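PDB 6WM6: extracellular solute-binding protein, family 5 from Chelativorans sp., which binds EDTA and other aminopolycarboxylates in the periplasm, probably delivering them to an ABC transporter for uptake. Local coordinates for residues 89-94 with 546-551; 352-357 with 517-522; 459-464 with 468-473; 473-478 with 493-498; 499-504 with 508-513. All blocks are in the same frame, centred on the assembly; numbering follows the deposited sequence.

In the fold
The five contacts illustrate how contacts of very different sequence range, from four residues to about 450, are combined in one chain. Contacts 2 to 5 form a cluster with centres about 11 to 15 Å apart, whereas contact 1 stands about 15 to 24 Å from the others. Contact 1 spans the longest range, from residue 89 to 551, and encloses the rest; within it, contact 2 encloses contacts 3, 4 and 5, which follow one another along the chain. Helix 467-474 serves contacts 3 and 4, and helix 504-521 serves contacts 2 and 5. Strand 456-462 of contact 3 belongs to a mixed sheet, so helices and loops are built onto that sheet, in keeping with a periplasmic binding protein.

Contact 1. Residues 89-94 with 546-551; sequences PDFTLK and NPNQLG. With EDO (1,2-ethanediol), chain E; EDO (1,2-ethanediol), chain I; SO4 (sulfate ion), chain C.
The F91 ring meets CB of N548 obliquely through CE1, 3.7 Å away, and the N548 amide is turned 27° from the ring plane. Over one face, toward the rim, lies a 1,2-ethanediol, with its C1 3.7 Å from F91 CD2. A water joins P89 O, N548 ND2 and the diol, which in turn donates to P547 O. With its CG anti to the backbone N (chi1 -172°), N546 sets OD1 2.9 Å from P89 N; proline has no hydrogen to give, so this is a packing contact. OD1 accepts weakly from N548 ND2. In its own amide plane, N546 ND2 donates to G551 O at 3.1 Å, and it also reaches V87 O. A leucine at N546 would probably leave both carbonyls without their donor and the N548 amide less firmly held. N548 OD1 accepts from L550 N at 2.9 Å, an Asx turn that follows an inverse gamma turn centred on P547; this compact loop packs on the connection of the 85-87/93-95 hairpin.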
# COMPACT_ATOMS: atom_id res chain seq x y z
N PRO A 89 5.80 -11.82 3.59
CA PRO A 89 6.91 -10.85 3.57
C PRO A 89 7.74 -10.88 2.32
O PRO A 89 8.37 -9.85 2.01
CB PRO A 89 7.71 -11.20 4.84
CG PRO A 89 6.65 -11.70 5.79
CD PRO A 89 5.68 -12.49 4.91
N ASP A 90 7.80 -12.01 1.62
CA ASP A 90 8.50 -12.09 0.34
C ASP A 90 7.65 -11.61 -0.83
O ASP A 90 8.07 -11.77 -1.98
CB ASP A 90 9.02 -13.52 0.12
CG ASP A 90 7.92 -14.56 0.08
OD1 ASP A 90 6.73 -14.22 0.16
OD2 ASP A 90 8.27 -15.77 -0.05
N PHE A 91 6.50 -11.01 -0.56
CA PHE A 91 5.59 -10.39 -1.55
C PHE A 91 4.85 -11.43 -2.38
O PHE A 91 4.31 -11.10 -3.44
CB PHE A 91 6.29 -9.34 -2.42
CG PHE A 91 5.42 -8.16 -2.81
CD1 PHE A 91 4.51 -7.59 -1.93
CD2 PHE A 91 5.56 -7.60 -4.04
CE1 PHE A 91 3.75 -6.47 -2.31
CE2 PHE A 91 4.80 -6.48 -4.42
CZ PHE A 91 3.91 -5.94 -3.56
N THR A 92 4.77 -12.67 -1.91
CA THR A 92 3.96 -13.70 -2.53
C THR A 92 2.60 -13.77 -1.84
O THR A 92 2.42 -13.28 -0.72
CB THR A 92 4.63 -15.07 -2.49
OG1 THR A 92 4.77 -15.53 -1.15
CG2 THR A 92 6.01 -15.04 -3.16
N LEU A 93 1.64 -14.38 -2.52
CA LEU A 93 0.33 -14.66 -1.96
C LEU A 93 0.29 -16.10 -1.49
O LEU A 93 0.65 -17.02 -2.23
CB LEU A 93 -0.75 -14.45 -3.03
CG LEU A 93 -1.09 -13.01 -3.33
CD1 LEU A 93 -1.96 -12.90 -4.58
CD2 LEU A 93 -1.80 -12.35 -2.16
N LYS A 94 -0.13 -16.30 -0.25
CA LYS A 94 -0.26 -17.63 0.34
C LYS A 94 -1.73 -17.90 0.62
O LYS A 94 -2.40 -17.13 1.32
CB LYS A 94 0.54 -17.73 1.64
CG LYS A 94 0.48 -19.10 2.28
CD LYS A 94 1.12 -19.09 3.68
CE LYS A 94 1.02 -20.45 4.35
NZ LYS A 94 2.02 -20.56 5.46
N ASN A 546 6.33 -7.14 7.38
CA ASN A 546 5.65 -7.65 6.19
C ASN A 546 5.54 -6.39 5.36
O ASN A 546 4.59 -5.63 5.51
CB ASN A 546 4.31 -8.25 6.57
CG ASN A 546 3.64 -8.97 5.43
OD1 ASN A 546 4.31 -9.49 4.54
ND2 ASN A 546 2.32 -9.02 5.44
N PRO A 547 6.58 -6.07 4.54
CA PRO A 547 6.79 -4.69 4.05
C PRO A 547 5.94 -4.37 2.82
O PRO A 547 6.43 -4.00 1.73
CB PRO A 547 8.30 -4.65 3.75
CG PRO A 547 8.63 -6.07 3.43
CD PRO A 547 7.77 -6.92 4.35
N ASN A 548 4.64 -4.46 3.01
CA ASN A 548 3.66 -4.30 1.97
C ASN A 548 2.38 -3.77 2.61
O ASN A 548 2.33 -3.54 3.82
CB ASN A 548 3.43 -5.61 1.24
CG ASN A 548 3.07 -6.72 2.18
OD1 ASN A 548 2.03 -6.65 2.85
ND2 ASN A 548 3.92 -7.73 2.27
N GLN A 549 1.33 -3.57 1.80
CA GLN A 549 0.13 -2.95 2.35
C GLN A 549 -0.54 -3.78 3.43
O GLN A 549 -1.28 -3.22 4.24
CB GLN A 549 -0.87 -2.67 1.25
CG GLN A 549 -0.44 -1.54 0.34
CD GLN A 549 -1.58 -1.05 -0.54
OE1 GLN A 549 -1.89 -1.66 -1.55
NE2 GLN A 549 -2.20 0.03 -0.12
N LEU A 550 -0.36 -5.09 3.43
CA LEU A 550 -1.02 -5.90 4.45
C LEU A 550 -0.35 -5.71 5.81
O LEU A 550 -1.04 -5.54 6.83
CB LEU A 550 -1.09 -7.37 4.03
CG LEU A 550 -2.23 -7.71 3.09
CD1 LEU A 550 -3.57 -7.69 3.81
CD2 LEU A 550 -2.29 -6.81 1.87
N GLY A 551 0.97 -5.74 5.86
CA GLY A 551 1.69 -5.29 7.03
C GLY A 551 1.87 -6.35 8.11
O GLY A 551 1.46 -7.52 7.96
C1 EDO E . 8.27 -5.87 -2.29
O1 EDO E . 9.24 -6.74 -1.70
C2 EDO E . 7.88 -4.83 -1.24
O2 EDO E . 7.87 -5.52 0.02
C1 EDO I . -2.26 -6.53 -2.51
O1 EDO I . -1.58 -6.68 -3.76
C2 EDO I . -1.39 -5.71 -1.56
O2 EDO I . -1.24 -4.37 -2.02
S SO4 C . -4.16 2.77 -2.03
O1 SO4 C . -4.43 1.40 -1.58
O2 SO4 C . -4.71 3.70 -1.05
O3 SO4 C . -2.71 2.97 -2.10
O4 SO4 C . -4.78 2.99 -3.32
O HOH W 1 6.52 -7.83 0.89

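Contact 2. Residues 352-357 with 517-522; sequences GSVMFL and LAMDYA
V354 holds CG1 beside its backbone N (chi1 -66°), so that both methyls face the helix, and M519 bends twice, at chi2 -50° and chi3 -62°, to bring its sulfur against them. The sulfur therefore faces both methyls: M519 SD lies 3.6 Å from V354 CG1 and 3.8 Å from V354 CG2, the two side chains meeting at a slant. M355 takes the contrary course. Its chain is extended beyond CG, and the terminal CE arrives 4.0 Å from A518 CB, a small methyl that V354 CG2 also touches at 4.0 Å. A518 is thus a shallow seat shared by two neighbouring side chains, and all four residues are buried. P526 of strand 524-537 packs against both V354 and M519, while M355 also touches F475. Polar bonds fix the loop: S353 OG accepts from M355 N and from F356 N, each 3.0 Å away, and is itself hydrogen-bonded to D515, whose other carboxylate oxygen pairs with V354 N. One acidic side chain of the helix therefore holds two consecutive loop residues. The arrangement combines an ST turn and an ST motif at S353 with apolar docking of that loop on the C-terminal end of helix 504-521.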
# COMPACT_ATOMS: atom_id res chain seq x y z
N GLY A 352 13.70 3.04 -10.86
CA GLY A 352 13.66 3.71 -12.14
C GLY A 352 12.52 3.29 -13.04
O GLY A 352 12.59 3.45 -14.24
N SER A 353 11.47 2.73 -12.45
CA SER A 353 10.24 2.34 -13.12
C SER A 353 9.08 2.95 -12.36
O SER A 353 9.17 3.21 -11.17
CB SER A 353 10.13 0.81 -13.05
OG SER A 353 8.85 0.33 -13.42
N VAL A 354 7.96 3.18 -13.06
CA VAL A 354 6.72 3.62 -12.42
C VAL A 354 5.70 2.50 -12.35
O VAL A 354 4.56 2.73 -11.92
CB VAL A 354 6.13 4.90 -13.03
CG1 VAL A 354 7.05 6.07 -12.77
CG2 VAL A 354 5.84 4.74 -14.51
N MET A 355 6.08 1.28 -12.71
CA MET A 355 5.16 0.16 -12.67
C MET A 355 5.66 -1.06 -11.93
O MET A 355 4.84 -1.93 -11.58
CB MET A 355 4.73 -0.24 -14.08
CG MET A 355 3.89 0.89 -14.69
SD MET A 355 3.21 0.46 -16.26
CE MET A 355 2.58 2.07 -16.73
N PHE A 356 6.96 -1.16 -11.67
CA PHE A 356 7.56 -2.31 -11.02
C PHE A 356 8.54 -1.83 -9.95
O PHE A 356 9.35 -0.93 -10.20
CB PHE A 356 8.38 -3.13 -12.03
CG PHE A 356 7.61 -3.55 -13.25
CD1 PHE A 356 6.73 -4.63 -13.21
CD2 PHE A 356 7.79 -2.90 -14.45
CE1 PHE A 356 6.06 -5.04 -14.35
CE2 PHE A 356 7.11 -3.30 -15.60
CZ PHE A 356 6.25 -4.37 -15.54
N LEU A 357 8.50 -2.48 -8.79
CA LEU A 357 9.56 -2.31 -7.80
C LEU A 357 10.82 -2.98 -8.31
O LEU A 357 10.76 -3.87 -9.17
CB LEU A 357 9.14 -2.94 -6.48
CG LEU A 357 7.91 -2.34 -5.79
CD1 LEU A 357 7.52 -3.26 -4.61
CD2 LEU A 357 8.15 -0.94 -5.30
N LEU A 517 6.27 3.77 -22.28
CA LEU A 517 5.48 4.91 -22.76
C LEU A 517 5.20 5.89 -21.63
O LEU A 517 5.20 7.10 -21.84
CB LEU A 517 4.18 4.40 -23.37
CG LEU A 517 4.32 3.58 -24.66
CD1 LEU A 517 2.98 2.99 -25.06
CD2 LEU A 517 4.90 4.42 -25.80
N ALA A 518 4.93 5.40 -20.43
CA ALA A 518 4.68 6.29 -19.31
C ALA A 518 5.92 7.12 -19.00
O ALA A 518 5.82 8.31 -18.70
CB ALA A 518 4.24 5.48 -18.11
N MET A 519 7.10 6.51 -19.05
CA MET A 519 8.31 7.27 -18.83
C MET A 519 8.60 8.24 -19.96
O MET A 519 9.11 9.34 -19.69
CB MET A 519 9.47 6.31 -18.59
CG MET A 519 9.30 5.52 -17.30
SD MET A 519 8.92 6.53 -15.83
CE MET A 519 10.41 7.44 -15.87
N ASP A 520 8.25 7.90 -21.20
CA ASP A 520 8.39 8.85 -22.29
C ASP A 520 7.62 10.14 -22.00
O ASP A 520 8.04 11.23 -22.40
CB ASP A 520 7.84 8.25 -23.60
CG ASP A 520 8.71 7.16 -24.19
OD1 ASP A 520 9.90 7.02 -23.82
OD2 ASP A 520 8.17 6.43 -25.06
N TYR A 521 6.45 10.03 -21.34
CA TYR A 521 5.58 11.18 -21.13
C TYR A 521 6.08 12.09 -20.01
O TYR A 521 5.69 13.26 -19.96
CB TYR A 521 4.17 10.65 -20.81
CG TYR A 521 3.07 11.67 -20.77
CD1 TYR A 521 2.67 12.33 -21.93
CD2 TYR A 521 2.41 11.98 -19.59
CE1 TYR A 521 1.64 13.29 -21.90
CE2 TYR A 521 1.40 12.91 -19.55
CZ TYR A 521 1.02 13.55 -20.69
OH TYR A 521 0.00 14.50 -20.64
N ALA A 522 6.92 11.57 -19.11
CA ALA A 522 7.63 12.38 -18.12
C ALA A 522 6.70 13.15 -17.18
O ALA A 522 6.99 14.28 -16.79
CB ALA A 522 8.63 13.32 -18.80

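Contact 3. Residues 459-464 with 468-473. With SO4 (sulfate ion), chain B; SO4 (sulfate ion), chain D.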
# COMPACT_ATOMS: atom_id res chain seq x y z
N ASN A 459 5.23 12.58 -3.22
CA ASN A 459 4.38 11.72 -2.39
C ASN A 459 4.87 10.28 -2.61
O ASN A 459 5.97 10.06 -3.12
CB ASN A 459 2.90 11.95 -2.75
CG ASN A 459 1.95 11.72 -1.60
OD1 ASN A 459 2.11 10.80 -0.80
ND2 ASN A 459 0.92 12.56 -1.53
N TYR A 460 4.04 9.31 -2.23
CA TYR A 460 4.37 7.92 -2.48
C TYR A 460 3.14 7.18 -3.02
O TYR A 460 2.00 7.55 -2.73
CB TYR A 460 4.91 7.18 -1.23
CG TYR A 460 3.91 7.01 -0.10
CD1 TYR A 460 3.04 5.91 -0.06
CD2 TYR A 460 3.81 7.94 0.91
CE1 TYR A 460 2.12 5.76 0.97
CE2 TYR A 460 2.88 7.79 1.95
CZ TYR A 460 2.05 6.70 1.95
OH TYR A 460 1.11 6.57 2.98
N PHE A 461 3.40 6.15 -3.82
CA PHE A 461 2.39 5.17 -4.20
C PHE A 461 2.68 3.86 -3.48
O PHE A 461 3.83 3.52 -3.21
CB PHE A 461 2.44 4.91 -5.72
CG PHE A 461 1.66 5.91 -6.54
CD1 PHE A 461 0.36 6.19 -6.24
CD2 PHE A 461 2.25 6.55 -7.62
CE1 PHE A 461 -0.36 7.09 -7.01
CE2 PHE A 461 1.52 7.46 -8.37
CZ PHE A 461 0.23 7.72 -8.06
N SER A 462 1.64 3.07 -3.25
CA SER A 462 1.76 1.76 -2.60
C SER A 462 1.62 0.69 -3.68
O SER A 462 0.54 0.51 -4.27
CB SER A 462 0.63 1.58 -1.56
OG SER A 462 0.69 2.56 -0.56
N GLN A 463 2.69 -0.04 -3.94
CA GLN A 463 2.66 -1.08 -4.96
C GLN A 463 1.90 -2.32 -4.48
O GLN A 463 1.91 -2.65 -3.29
CB GLN A 463 4.09 -1.48 -5.37
CG GLN A 463 4.19 -2.63 -6.36
CD GLN A 463 3.61 -2.32 -7.72
OE1 GLN A 463 2.49 -1.80 -7.84
NE2 GLN A 463 4.38 -2.60 -8.77
N GLN A 464 1.27 -3.00 -5.43
CA GLN A 464 0.52 -4.23 -5.22
C GLN A 464 1.29 -5.43 -5.78
O GLN A 464 2.24 -5.32 -6.56
CB GLN A 464 -0.85 -4.12 -5.91
CG GLN A 464 -1.70 -3.04 -5.31
CD GLN A 464 -2.97 -2.79 -6.12
OE1 GLN A 464 -3.37 -3.64 -6.94
NE2 GLN A 464 -3.61 -1.65 -5.88
N ALA A 468 -0.05 -4.98 -12.93
CA ALA A 468 -1.03 -4.56 -13.92
C ALA A 468 -2.32 -4.09 -13.27
O ALA A 468 -3.02 -3.24 -13.83
CB ALA A 468 -1.34 -5.70 -14.88
N VAL A 469 -2.67 -4.64 -12.10
CA VAL A 469 -3.86 -4.20 -11.38
C VAL A 469 -3.64 -2.81 -10.82
O VAL A 469 -4.47 -1.91 -10.98
CB VAL A 469 -4.25 -5.22 -10.29
CG1 VAL A 469 -5.43 -4.67 -9.46
CG2 VAL A 469 -4.61 -6.56 -10.93
N LYS A 470 -2.47 -2.58 -10.20
CA LYS A 470 -2.18 -1.25 -9.69
C LYS A 470 -2.15 -0.23 -10.81
O LYS A 470 -2.68 0.88 -10.68
CB LYS A 470 -0.85 -1.24 -8.94
CG LYS A 470 -0.39 0.13 -8.44
CD LYS A 470 -1.34 0.65 -7.40
CE LYS A 470 -0.84 1.95 -6.78
NZ LYS A 470 -1.70 2.32 -5.65
N ALA A 471 -1.55 -0.59 -11.94
CA ALA A 471 -1.42 0.35 -13.04
C ALA A 471 -2.77 0.81 -13.54
O ALA A 471 -2.92 1.98 -13.93
CB ALA A 471 -0.62 -0.30 -14.16
N GLY A 472 -3.78 -0.07 -13.52
CA GLY A 472 -5.12 0.30 -13.94
C GLY A 472 -5.77 1.33 -13.04
O GLY A 472 -6.79 1.92 -13.44
N GLN A 473 -5.24 1.57 -11.86
CA GLN A 473 -5.75 2.59 -10.93
C GLN A 473 -5.06 3.93 -11.07
O GLN A 473 -5.59 4.93 -10.55
CB GLN A 473 -5.50 2.15 -9.49
CG GLN A 473 -6.20 0.92 -9.08
CD GLN A 473 -7.69 1.10 -9.14
OE1 GLN A 473 -8.25 1.97 -8.47
NE2 GLN A 473 -8.35 0.30 -9.97
S SO4 B . -2.04 4.52 3.69
O1 SO4 B . -2.26 3.17 4.21
O2 SO4 B . -1.99 5.46 4.80
O3 SO4 B . -0.75 4.56 2.94
O4 SO4 B . -3.14 4.87 2.80
S SO4 D . -11.59 -0.76 -10.35
O1 SO4 D . -12.68 -0.35 -9.43
O2 SO4 D . -10.66 -1.63 -9.64
O3 SO4 D . -10.83 0.41 -10.78
O4 SO4 D . -12.15 -1.47 -11.49
O HOH W 2 -1.09 4.20 -3.62
O HOH W 3 -2.42 0.16 -3.83
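Strand 459-462 runs out through Q463 and Q464, and the chain then enters helix 467-474, bringing Q464 CA within 6.0 Å of K470 CA. K470 has CG anti to its backbone N (chi1 176°) but bends at chi2 (65°), sending the amine to the strand end. There NZ makes a weak hydrogen bond of 3.2 Å to S462 O and a further one to Q481, and two waters link it to S462, one of them also taking a hydrogen from Q464 NE2. The Q464 side chain crosses that of K470 at about a right angle, with NE2 3.6 Å from K470 CD and OE1 3.4 Å from V469 CG1. Q463 OE1 accepts from Q464 N at 3.0 Å and rests against K470 CG, 3.5 Å off, while its NE2 pairs with Q360. An alanine at Q464 would probably uncover the aliphatic stem of K470 and cost the bridging water one donor. This is a short beta-to-alpha connection, with K470 of the following helix reaching back, through its weak bond, to the C-terminal end of strand 456-462.

Contact 4. Residues 473-478 with 493-498. With SO4 (sulfate ion), chain D.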
# COMPACT_ATOMS: atom_id res chain seq x y z
N GLN A 473 -5.24 1.57 -11.86
CA GLN A 473 -5.75 2.59 -10.93
C GLN A 473 -5.06 3.93 -11.07
O GLN A 473 -5.59 4.93 -10.55
CB GLN A 473 -5.50 2.15 -9.49
CG GLN A 473 -6.20 0.92 -9.08
CD GLN A 473 -7.69 1.10 -9.14
OE1 GLN A 473 -8.25 1.97 -8.47
NE2 GLN A 473 -8.35 0.30 -9.97
N ILE A 474 -3.95 4.00 -11.77
CA ILE A 474 -3.09 5.17 -11.80
C ILE A 474 -3.04 5.80 -13.18
O ILE A 474 -2.95 7.02 -13.30
CB ILE A 474 -1.64 4.80 -11.35
CG1 ILE A 474 -1.57 4.46 -9.88
CG2 ILE A 474 -0.68 5.97 -11.68
CD1 ILE A 474 -0.19 3.96 -9.49
N PHE A 475 -2.99 5.01 -14.25
CA PHE A 475 -2.56 5.49 -15.56
C PHE A 475 -3.71 5.66 -16.55
O PHE A 475 -3.46 6.09 -17.67
CB PHE A 475 -1.48 4.60 -16.16
CG PHE A 475 -0.22 4.55 -15.35
CD1 PHE A 475 0.77 5.53 -15.50
CD2 PHE A 475 0.02 3.54 -14.43
CE1 PHE A 475 1.92 5.49 -14.74
CE2 PHE A 475 1.16 3.51 -13.67
CZ PHE A 475 2.11 4.50 -13.82
N LEU A 476 -4.93 5.32 -16.16
CA LEU A 476 -6.06 5.39 -17.08
C LEU A 476 -6.71 6.75 -16.96
O LEU A 476 -6.73 7.38 -15.89
CB LEU A 476 -7.07 4.29 -16.75
CG LEU A 476 -6.87 2.90 -17.38
CD1 LEU A 476 -5.45 2.42 -17.33
CD2 LEU A 476 -7.79 1.89 -16.70
N ARG A 477 -7.24 7.23 -18.08
CA ARG A 477 -8.06 8.43 -18.02
C ARG A 477 -9.20 8.17 -17.03
O ARG A 477 -9.75 7.07 -16.96
CB ARG A 477 -8.63 8.75 -19.40
CG ARG A 477 -7.60 9.12 -20.43
CD ARG A 477 -8.19 8.99 -21.83
NE ARG A 477 -8.25 7.60 -22.28
CZ ARG A 477 -8.72 7.22 -23.46
NH1 ARG A 477 -9.19 8.12 -24.32
NH2 ARG A 477 -8.73 5.93 -23.79
N ASP A 478 -9.51 9.18 -16.23
CA ASP A 478 -10.67 9.11 -15.34
C ASP A 478 -10.54 8.04 -14.25
O ASP A 478 -11.54 7.47 -13.82
CB ASP A 478 -11.97 8.91 -16.12
CG ASP A 478 -12.17 9.94 -17.21
OD1 ASP A 478 -11.70 11.08 -17.05
OD2 ASP A 478 -12.80 9.60 -18.24
N GLU A 493 -4.64 0.15 -23.31
CA GLU A 493 -4.78 -1.13 -23.99
C GLU A 493 -3.74 -2.12 -23.46
O GLU A 493 -4.06 -3.29 -23.21
CB GLU A 493 -4.63 -0.93 -25.49
CG GLU A 493 -4.57 -2.21 -26.32
CD GLU A 493 -4.29 -1.93 -27.79
OE1 GLU A 493 -3.87 -0.79 -28.11
OE2 GLU A 493 -4.49 -2.84 -28.62
N ILE A 494 -2.50 -1.67 -23.30
CA ILE A 494 -1.45 -2.54 -22.80
C ILE A 494 -1.75 -3.01 -21.39
O ILE A 494 -1.59 -4.20 -21.08
CB ILE A 494 -0.09 -1.81 -22.85
CG1 ILE A 494 0.36 -1.56 -24.29
CG2 ILE A 494 0.97 -2.63 -22.10
CD1 ILE A 494 1.38 -0.46 -24.41
N ILE A 495 -2.21 -2.10 -20.53
CA ILE A 495 -2.53 -2.47 -19.15
C ILE A 495 -3.63 -3.52 -19.13
O ILE A 495 -3.57 -4.49 -18.37
CB ILE A 495 -2.88 -1.22 -18.32
CG1 ILE A 495 -1.65 -0.36 -18.09
CG2 ILE A 495 -3.56 -1.63 -17.01
CD1 ILE A 495 -1.94 1.02 -17.51
N GLY A 496 -4.63 -3.38 -20.01
CA GLY A 496 -5.71 -4.34 -20.06
C GLY A 496 -5.23 -5.71 -20.52
O GLY A 496 -5.63 -6.74 -19.95
N LYS A 497 -4.36 -5.75 -21.52
CA LYS A 497 -3.79 -7.03 -21.95
C LYS A 497 -2.95 -7.65 -20.84
O LYS A 497 -3.00 -8.85 -20.60
CB LYS A 497 -2.95 -6.85 -23.21
CG LYS A 497 -3.80 -6.58 -24.44
CD LYS A 497 -2.96 -6.28 -25.67
CE LYS A 497 -3.84 -6.07 -26.89
NZ LYS A 497 -3.04 -5.74 -28.10
N ALA A 498 -2.21 -6.82 -20.10
CA ALA A 498 -1.38 -7.35 -19.03
C ALA A 498 -2.24 -7.91 -17.90
O ALA A 498 -1.88 -8.92 -17.27
CB ALA A 498 -0.47 -6.24 -18.49
S SO4 D . -11.59 -0.76 -10.35
O1 SO4 D . -12.68 -0.35 -9.43
O2 SO4 D . -10.66 -1.63 -9.64
O3 SO4 D . -10.83 0.41 -10.78
O4 SO4 D . -12.15 -1.47 -11.49
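I495 gives up the most surface here, and a single atom, its CD1, makes both of its contacts. The side chain is extended (chi2 169°), with CG1 beside the backbone N, so the methyl projects from helix 489-499 toward the chain that leaves helix 467-474. L476 comes second: its CD1 meets I495 CD1 methyl to methyl at 3.8 Å, with the two branched chains at a slant to one another. F475 is third, and its CB, rather than the far part of its ring, lies 3.9 Å from the same I495 CD1. The ring is approached obliquely by that methyl, and one of its faces is occupied by I474 CG2, which sits over its centre; F486 meets it edge-to-face. I495 also packs on A471 through CD1 and on L511 through CG1. Charges stay toward the outside: K497 NZ and E493 OE2 form a salt bridge of 3.3 Å, its hydrogen bond weak, along the exposed flank of helix 489-499, and R477 pairs with E492 of that helix. This is apolar packing of helix 489-499 against the loop that follows helix 467-474, in which the I495 methyl is the meeting point of the two segments, with I491 and E492 of the same helix adding further contacts.

Contact 5. Residues 499-504 with 508-513. With EDO (1,2-ethanediol), chain J.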
# COMPACT_ATOMS: atom_id res chain seq x y z
N ALA A 499 -3.38 -7.29 -17.62
CA ALA A 499 -4.27 -7.76 -16.56
C ALA A 499 -5.01 -9.03 -16.94
O ALA A 499 -5.57 -9.68 -16.06
CB ALA A 499 -5.25 -6.64 -16.20
N ALA A 500 -5.00 -9.40 -18.22
CA ALA A 500 -5.62 -10.62 -18.71
C ALA A 500 -4.64 -11.77 -18.85
O ALA A 500 -5.06 -12.87 -19.24
CB ALA A 500 -6.28 -10.35 -20.06
N ALA A 501 -3.36 -11.56 -18.55
CA ALA A 501 -2.34 -12.58 -18.73
C ALA A 501 -2.53 -13.73 -17.75
O ALA A 501 -3.23 -13.62 -16.75
CB ALA A 501 -0.95 -11.95 -18.55
N SER A 502 -1.86 -14.86 -18.04
CA SER A 502 -2.01 -16.06 -17.24
C SER A 502 -0.91 -16.24 -16.19
O SER A 502 -0.95 -17.21 -15.43
CB SER A 502 -2.08 -17.30 -18.12
OG SER A 502 -0.96 -17.41 -18.96
N SER A 503 0.07 -15.35 -16.14
CA SER A 503 1.09 -15.40 -15.11
C SER A 503 1.60 -13.99 -14.86
O SER A 503 1.50 -13.11 -15.72
CB SER A 503 2.29 -16.27 -15.50
OG SER A 503 2.97 -15.79 -16.63
N ILE A 504 2.17 -13.78 -13.68
CA ILE A 504 2.77 -12.49 -13.35
C ILE A 504 3.91 -12.18 -14.32
O ILE A 504 4.12 -11.02 -14.69
CB ILE A 504 3.21 -12.45 -11.88
CG1 ILE A 504 2.00 -12.46 -10.95
CG2 ILE A 504 4.01 -11.17 -11.59
CD1 ILE A 504 2.35 -12.44 -9.47
N ALA A 508 4.11 -9.05 -16.79
CA ALA A 508 5.20 -8.08 -16.73
C ALA A 508 5.81 -7.83 -18.09
O ALA A 508 6.16 -6.69 -18.42
CB ALA A 508 6.28 -8.57 -15.77
N ALA A 509 5.97 -8.88 -18.90
CA ALA A 509 6.50 -8.70 -20.24
C ALA A 509 5.60 -7.76 -21.04
O ALA A 509 6.09 -6.86 -21.73
CB ALA A 509 6.64 -10.04 -20.94
N ILE A 510 4.28 -7.94 -20.93
CA ILE A 510 3.34 -7.07 -21.64
C ILE A 510 3.39 -5.65 -21.08
O ILE A 510 3.51 -4.66 -21.82
CB ILE A 510 1.93 -7.66 -21.53
CG1 ILE A 510 1.82 -9.03 -22.24
CG2 ILE A 510 0.91 -6.67 -22.11
CD1 ILE A 510 0.61 -9.82 -21.78
N LEU A 511 3.30 -5.53 -19.75
CA LEU A 511 3.20 -4.23 -19.09
C LEU A 511 4.46 -3.39 -19.26
O LEU A 511 4.38 -2.15 -19.21
CB LEU A 511 2.87 -4.45 -17.62
CG LEU A 511 2.52 -3.21 -16.80
CD1 LEU A 511 1.19 -2.64 -17.25
CD2 LEU A 511 2.46 -3.57 -15.33
N SER A 512 5.61 -4.02 -19.49
CA SER A 512 6.84 -3.27 -19.70
C SER A 512 6.68 -2.20 -20.78
O SER A 512 7.26 -1.12 -20.66
CB SER A 512 7.99 -4.22 -20.06
OG SER A 512 8.33 -5.03 -18.95
N GLU A 513 5.93 -2.49 -21.85
CA GLU A 513 5.73 -1.50 -22.90
C GLU A 513 5.01 -0.27 -22.38
O GLU A 513 5.32 0.86 -22.79
CB GLU A 513 4.96 -2.14 -24.07
CG GLU A 513 4.90 -1.22 -25.28
CD GLU A 513 4.07 -1.77 -26.43
OE1 GLU A 513 3.51 -2.89 -26.33
OE2 GLU A 513 3.98 -1.06 -27.47
C1 EDO J . -5.65 -15.84 -15.95
O1 EDO J . -5.68 -15.34 -17.30
C2 EDO J . -6.01 -17.32 -15.91
O2 EDO J . -4.93 -18.13 -16.42
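A508 and I504 are joined by the one hydrogen bond between the segments, from A508 N to I504 O, 2.9 Å long with an N-H...O angle of 149°. It is an ordinary i to i+4 bond in the opening turns of helix 504-521, and A508 CB lies 3.4 Å from the same oxygen. One turn on, A508 O is gripped twice by S512, with OG at 2.8 Å and N at 2.9 Å coming from opposite faces of the carbonyl plane; this side-chain bond back onto the helix fixes the serine hydroxyl. The apolar contact is slight: A501 CB touches I510 CD1 at 4.2 Å, the isoleucine reaching from the helix toward the loop while also packing on A498. Bonds from outside the two segments complete the turn, for S503 OG caps E506 N and the E506 carboxylate accepts from S502 N. The design is that of an N-capped helix start, with S503 as N-cap, in the tight turn of the roughly antiparallel helical hairpin formed by 489-499 and 504-521.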